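Local coordinates for protein cystathionine gamma-synthase (Xanthomonas oryzae pv. oryzae KACC 10331, PDB 6LD7) that probably uses pyridoxal 5'-phosphate to form cystathionine in methionine biosynthesis, as expected of a trans-sulfuration enzyme, at residues L95-H109 with L122-L135. The protein carries 1 engineered substitution. Residues are numbered along the deposited sequence; the frame is centred on the assembly and turned at random.
Sequences LNAVLQPGDTLVVPH and LAKKGHFALITADL
Leu99 lays its CD1 methyl over one face of the Phe128 ring, a CH-pi contact 3.8 Å from CD1 to the ring centroid. Phe128 CG sits between its own backbone N and carbonyl carbon (chi1 49°), which turns the ring so that its face meets Leu99 CD1 and its CE1 lies next to Leu105. Leu105 lies alongside Phe128 and points the same way, with Leu105 CD2 4.2 Å from Phe128 CE1. Leu130 CD2 comes to the ring edge in its plane. Leu95 CD1 reaches the ring obliquely and also touches Leu122 CD1 at 3.9 Å.

Strands 104-108 and 129-133 run parallel, joined by six backbone hydrogen bonds from Ala129 N to Asp103 O through to His109 N to Ala133 O. Thr104, Val106, Ala129 and Ile131 face away from the Phe128 cluster. There, Thr104 CG2 presses on Ile131 CD1 at 3.3 Å, a tight fit.

At the far end, His109 and Asp134 lie side by side. The imidazole and carboxylate planes are stacked, 22° apart, and Asp134 CB lies over one face of the His109 ring, toward its rim, 4.0 Å from the centroid. Asp134 OD1 is hydrogen-bonded to Thr136 OG1. A water in the ring plane joins His109 ND1 to Leu135 N.

The contact belongs to a beta-alpha-beta unit in which helix 113-124 links the two strands. That helix packs on Val107, Leu130 and Thr132, while helix 138-145 covers Val106 and Ile131. Lys125 bonds to Asn96 O and Leu99 O of a second subunit. Strand 104-108 lies between strands 151-155 and 129-133, the latter outermost in this chain's sheet.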
loop_
_atom_site.group_PDB
_atom_site.type_symbol
_atom_site.label_atom_id
_atom_site.label_comp_id
_atom_site.label_asym_id
_atom_site.label_seq_id
_atom_site.Cartn_x
_atom_site.Cartn_y
_atom_site.Cartn_z
ATOM N N LEU C 95 -11.656 -6.756 27.966
ATOM C CA LEU C 95 -11.250 -7.431 29.219
ATOM C C LEU C 95 -10.430 -6.499 30.106
ATOM O O LEU C 95 -10.688 -6.489 31.314
ATOM C CB LEU C 95 -10.455 -8.691 28.938
ATOM C CG LEU C 95 -11.185 -9.755 28.116
ATOM C CD1 LEU C 95 -10.194 -10.911 27.843
ATOM C CD2 LEU C 95 -12.424 -10.250 28.824
ATOM N N ASN C 96 -9.485 -5.761 29.532
ATOM C CA ASN C 96 -8.623 -4.846 30.297
ATOM C C ASN C 96 -9.387 -3.573 30.657
ATOM O O ASN C 96 -9.164 -3.030 31.734
ATOM C CB ASN C 96 -7.388 -4.477 29.487
ATOM C CG ASN C 96 -6.334 -5.555 29.526
ATOM O OD1 ASN C 96 -5.525 -5.587 30.460
ATOM N ND2 ASN C 96 -6.299 -6.398 28.499
ATOM N N ALA C 97 -10.278 -3.046 29.845
ATOM C CA ALA C 97 -10.950 -1.803 30.241
ATOM C C ALA C 97 -12.000 -2.093 31.310
ATOM O O ALA C 97 -12.344 -1.216 32.107
ATOM C CB ALA C 97 -11.619 -1.145 29.082
ATOM N N VAL C 98 -12.580 -3.264 31.289
ATOM C CA VAL C 98 -13.772 -3.492 32.117
ATOM C C VAL C 98 -13.468 -4.287 33.371
ATOM O O VAL C 98 -14.220 -4.099 34.281
ATOM C CB VAL C 98 -14.874 -4.167 31.299
ATOM C CG1 VAL C 98 -16.054 -4.476 32.133
ATOM C CG2 VAL C 98 -15.326 -3.248 30.215
ATOM N N LEU C 99 -12.656 -5.308 33.346
ATOM C CA LEU C 99 -12.541 -6.274 34.472
ATOM C C LEU C 99 -11.290 -5.993 35.309
ATOM O O LEU C 99 -10.331 -5.371 34.814
ATOM C CB LEU C 99 -12.392 -7.678 33.893
ATOM C CG LEU C 99 -13.534 -8.181 33.039
ATOM C CD1 LEU C 99 -13.268 -9.550 32.452
ATOM C CD2 LEU C 99 -14.758 -8.276 33.899
ATOM N N GLN C 100 -11.274 -6.500 36.523
ATOM C CA GLN C 100 -10.117 -6.548 37.453
ATOM C C GLN C 100 -10.272 -7.755 38.382
ATOM O O GLN C 100 -11.405 -8.293 38.492
ATOM C CB GLN C 100 -10.094 -5.251 38.249
ATOM C CG GLN C 100 -11.281 -5.078 39.171
ATOM C CD GLN C 100 -11.141 -3.742 39.852
ATOM O OE1 GLN C 100 -10.403 -2.891 39.406
ATOM N NE2 GLN C 100 -11.782 -3.560 40.981
ATOM N N PRO C 101 -9.206 -8.215 39.092
ATOM C CA PRO C 101 -9.317 -9.396 39.962
ATOM C C PRO C 101 -10.481 -9.214 40.924
ATOM O O PRO C 101 -10.755 -8.106 41.354
ATOM C CB PRO C 101 -7.921 -9.482 40.651
ATOM C CG PRO C 101 -7.052 -8.932 39.521
ATOM C CD PRO C 101 -7.828 -7.700 39.078
ATOM N N GLY C 102 -11.156 -10.301 41.204
ATOM C CA GLY C 102 -12.406 -10.341 41.980
ATOM C C GLY C 102 -13.656 -10.179 41.115
ATOM O O GLY C 102 -14.731 -10.461 41.617
ATOM N N ASP C 103 -13.557 -9.691 39.876
ATOM C CA ASP C 103 -14.728 -9.565 38.981
ATOM C C ASP C 103 -14.905 -10.918 38.300
ATOM O O ASP C 103 -13.944 -11.626 38.043
ATOM C CB ASP C 103 -14.590 -8.547 37.860
ATOM C CG ASP C 103 -14.568 -7.127 38.323
ATOM O OD1 ASP C 103 -14.950 -6.936 39.442
ATOM O OD2 ASP C 103 -14.138 -6.220 37.548
ATOM N N THR C 104 -16.130 -11.163 37.861
ATOM C CA THR C 104 -16.503 -12.377 37.140
ATOM C C THR C 104 -17.019 -11.969 35.770
ATOM O O THR C 104 -17.790 -11.003 35.648
ATOM C CB THR C 104 -17.546 -13.158 37.981
ATOM O OG1 THR C 104 -16.905 -13.735 39.126
ATOM C CG2 THR C 104 -18.057 -14.328 37.203
ATOM N N LEU C 105 -16.687 -12.785 34.809
ATOM C CA LEU C 105 -17.123 -12.658 33.418
ATOM C C LEU C 105 -17.969 -13.895 33.091
ATOM O O LEU C 105 -17.517 -15.043 33.321
ATOM C CB LEU C 105 -15.890 -12.631 32.509
ATOM C CG LEU C 105 -16.177 -12.844 31.024
ATOM C CD1 LEU C 105 -16.860 -11.593 30.481
ATOM C CD2 LEU C 105 -14.875 -13.112 30.236
ATOM N N VAL C 106 -19.110 -13.652 32.482
ATOM C CA VAL C 106 -19.946 -14.749 31.973
ATOM C C VAL C 106 -19.692 -14.907 30.481
ATOM O O VAL C 106 -19.775 -13.955 29.785
ATOM C CB VAL C 106 -21.428 -14.462 32.242
ATOM C CG1 VAL C 106 -22.253 -15.626 31.769
ATOM C CG2 VAL C 106 -21.650 -14.179 33.703
ATOM N N VAL C 107 -19.434 -16.129 30.051
ATOM C CA VAL C 107 -19.064 -16.514 28.666
ATOM C C VAL C 107 -20.043 -17.562 28.186
ATOM O O VAL C 107 -20.300 -18.513 28.906
ATOM C CB VAL C 107 -17.653 -17.109 28.724
ATOM C CG1 VAL C 107 -17.247 -17.626 27.405
ATOM C CG2 VAL C 107 -16.734 -16.013 29.173
ATOM N N PRO C 108 -20.513 -17.487 26.931
ATOM C CA PRO C 108 -21.322 -18.546 26.359
ATOM C C PRO C 108 -20.515 -19.840 26.284
ATOM O O PRO C 108 -19.382 -19.757 25.920
ATOM C CB PRO C 108 -21.640 -18.087 24.933
ATOM C CG PRO C 108 -21.431 -16.593 25.010
ATOM C CD PRO C 108 -20.292 -16.376 26.006
ATOM N N HIS C 109 -21.164 -20.968 26.543
ATOM C CA HIS C 109 -20.604 -22.324 26.419
ATOM C C HIS C 109 -20.028 -22.515 25.015
ATOM O O HIS C 109 -19.071 -23.200 24.869
ATOM C CB HIS C 109 -21.690 -23.291 26.902
ATOM C CG HIS C 109 -22.784 -23.529 25.898
ATOM N ND1 HIS C 109 -23.649 -22.500 25.404
ATOM C CD2 HIS C 109 -23.080 -24.631 25.184
ATOM C CE1 HIS C 109 -24.423 -23.002 24.467
ATOM N NE2 HIS C 109 -24.077 -24.289 24.303
ATOM N N LEU C 122 -6.157 -16.051 30.902
ATOM C CA LEU C 122 -6.126 -14.926 31.846
ATOM C C LEU C 122 -6.842 -15.316 33.172
ATOM O O LEU C 122 -6.452 -14.846 34.256
ATOM C CB LEU C 122 -6.766 -13.712 31.178
ATOM C CG LEU C 122 -6.073 -13.186 29.925
ATOM C CD1 LEU C 122 -6.795 -11.935 29.434
ATOM C CD2 LEU C 122 -4.597 -12.917 30.187
ATOM N N ALA C 123 -7.853 -16.156 33.142
ATOM C CA ALA C 123 -8.518 -16.598 34.406
ATOM C C ALA C 123 -7.561 -17.497 35.202
ATOM O O ALA C 123 -7.563 -17.430 36.417
ATOM C CB ALA C 123 -9.790 -17.364 34.149
ATOM N N LYS C 124 -6.821 -18.335 34.522
ATOM C CA LYS C 124 -5.832 -19.220 35.161
ATOM C C LYS C 124 -4.838 -18.358 35.944
ATOM O O LYS C 124 -4.417 -18.814 36.960
ATOM C CB LYS C 124 -5.081 -20.036 34.106
ATOM C CG LYS C 124 -5.261 -21.544 34.204
ATOM C CD LYS C 124 -4.407 -22.205 35.312
ATOM C CE LYS C 124 -2.908 -22.010 35.162
ATOM N NZ LYS C 124 -2.516 -21.994 33.735
ATOM N N LYS C 125 -4.493 -17.142 35.491
ATOM C CA LYS C 125 -3.614 -16.238 36.254
ATOM C C LYS C 125 -4.386 -15.457 37.295
ATOM O O LYS C 125 -3.782 -14.648 37.943
ATOM C CB LYS C 125 -2.957 -15.197 35.351
ATOM C CG LYS C 125 -2.090 -15.787 34.267
ATOM C CD LYS C 125 -1.376 -14.710 33.505
ATOM C CE LYS C 125 -0.065 -15.204 32.949
ATOM N NZ LYS C 125 0.657 -14.050 32.380
ATOM N N GLY C 126 -5.696 -15.547 37.411
ATOM C CA GLY C 126 -6.363 -14.722 38.459
ATOM C C GLY C 126 -6.621 -13.301 37.979
ATOM O O GLY C 126 -6.967 -12.465 38.785
ATOM N N HIS C 127 -6.697 -13.026 36.677
ATOM C CA HIS C 127 -7.091 -11.661 36.226
ATOM C C HIS C 127 -8.580 -11.382 36.519
ATOM O O HIS C 127 -8.982 -10.183 36.678
ATOM C CB HIS C 127 -6.735 -11.462 34.730
ATOM C CG HIS C 127 -5.293 -11.261 34.449
ATOM N ND1 HIS C 127 -4.293 -11.596 35.383
ATOM C CD2 HIS C 127 -4.670 -10.767 33.362
ATOM C CE1 HIS C 127 -3.111 -11.367 34.825
ATOM N NE2 HIS C 127 -3.325 -10.877 33.607
ATOM N N PHE C 128 -9.375 -12.432 36.581
ATOM C CA PHE C 128 -10.851 -12.362 36.765
ATOM C C PHE C 128 -11.301 -13.810 36.863
ATOM O O PHE C 128 -10.450 -14.698 36.593
ATOM C CB PHE C 128 -11.594 -11.595 35.637
ATOM C CG PHE C 128 -11.226 -11.997 34.240
ATOM C CD1 PHE C 128 -11.728 -13.154 33.678
ATOM C CD2 PHE C 128 -10.331 -11.214 33.479
ATOM C CE1 PHE C 128 -11.315 -13.558 32.408
ATOM C CE2 PHE C 128 -9.962 -11.597 32.194
ATOM C CZ PHE C 128 -10.403 -12.793 31.684
ATOM N N ALA C 129 -12.558 -14.034 37.289
ATOM C CA ALA C 129 -13.140 -15.387 37.317
ATOM C C ALA C 129 -14.135 -15.513 36.128
ATOM O O ALA C 129 -14.686 -14.514 35.666
ATOM C CB ALA C 129 -13.815 -15.605 38.656
ATOM N N LEU C 130 -14.268 -16.710 35.612
ATOM C CA LEU C 130 -15.144 -17.126 34.496
ATOM C C LEU C 130 -16.341 -17.889 35.060
ATOM O O LEU C 130 -16.093 -18.758 35.858
ATOM C CB LEU C 130 -14.426 -18.179 33.673
ATOM C CG LEU C 130 -13.316 -17.684 32.824
ATOM C CD1 LEU C 130 -12.921 -18.810 31.873
ATOM C CD2 LEU C 130 -13.806 -16.430 32.112
ATOM N N ILE C 131 -17.503 -17.662 34.507
ATOM C CA ILE C 131 -18.714 -18.516 34.627
ATOM C C ILE C 131 -19.095 -18.888 33.201
ATOM O O ILE C 131 -19.199 -17.991 32.366
ATOM C CB ILE C 131 -19.854 -17.801 35.365
ATOM C CG1 ILE C 131 -19.516 -17.546 36.829
ATOM C CG2 ILE C 131 -21.133 -18.631 35.326
ATOM C CD1 ILE C 131 -20.476 -16.566 37.471
ATOM N N THR C 132 -19.292 -20.157 32.918
ATOM C CA THR C 132 -19.808 -20.572 31.615
ATOM C C THR C 132 -21.331 -20.767 31.717
ATOM O O THR C 132 -21.830 -21.092 32.769
ATOM C CB THR C 132 -18.940 -21.657 30.991
ATOM O OG1 THR C 132 -19.961 -22.515 30.482
ATOM C CG2 THR C 132 -17.961 -22.325 31.910
ATOM N N ALA C 133 -22.072 -20.394 30.681
ATOM C CA ALA C 133 -23.550 -20.387 30.687
ATOM C C ALA C 133 -24.023 -20.657 29.278
ATOM O O ALA C 133 -23.345 -20.276 28.300
ATOM C CB ALA C 133 -24.106 -19.089 31.178
ATOM N N ASP C 134 -25.148 -21.324 29.179
ATOM C CA ASP C 134 -25.910 -21.425 27.912
ATOM C C ASP C 134 -26.918 -20.287 27.960
ATOM O O ASP C 134 -27.943 -20.402 28.675
ATOM C CB ASP C 134 -26.511 -22.820 27.735
ATOM C CG ASP C 134 -27.223 -22.959 26.394
ATOM O OD1 ASP C 134 -27.589 -21.863 25.757
ATOM O OD2 ASP C 134 -27.421 -24.132 26.009
ATOM N N LEU C 135 -26.632 -19.192 27.267
ATOM C CA LEU C 135 -27.486 -18.000 27.288
ATOM C C LEU C 135 -28.845 -18.242 26.603
ATOM O O LEU C 135 -29.696 -17.318 26.641
ATOM C CB LEU C 135 -26.699 -16.834 26.665
ATOM C CG LEU C 135 -25.392 -16.440 27.352
ATOM C CD1 LEU C 135 -24.897 -15.147 26.750
ATOM C CD2 LEU C 135 -25.550 -16.254 28.845
HETATM O O HOH W 1 -24.752 -19.586 24.960
#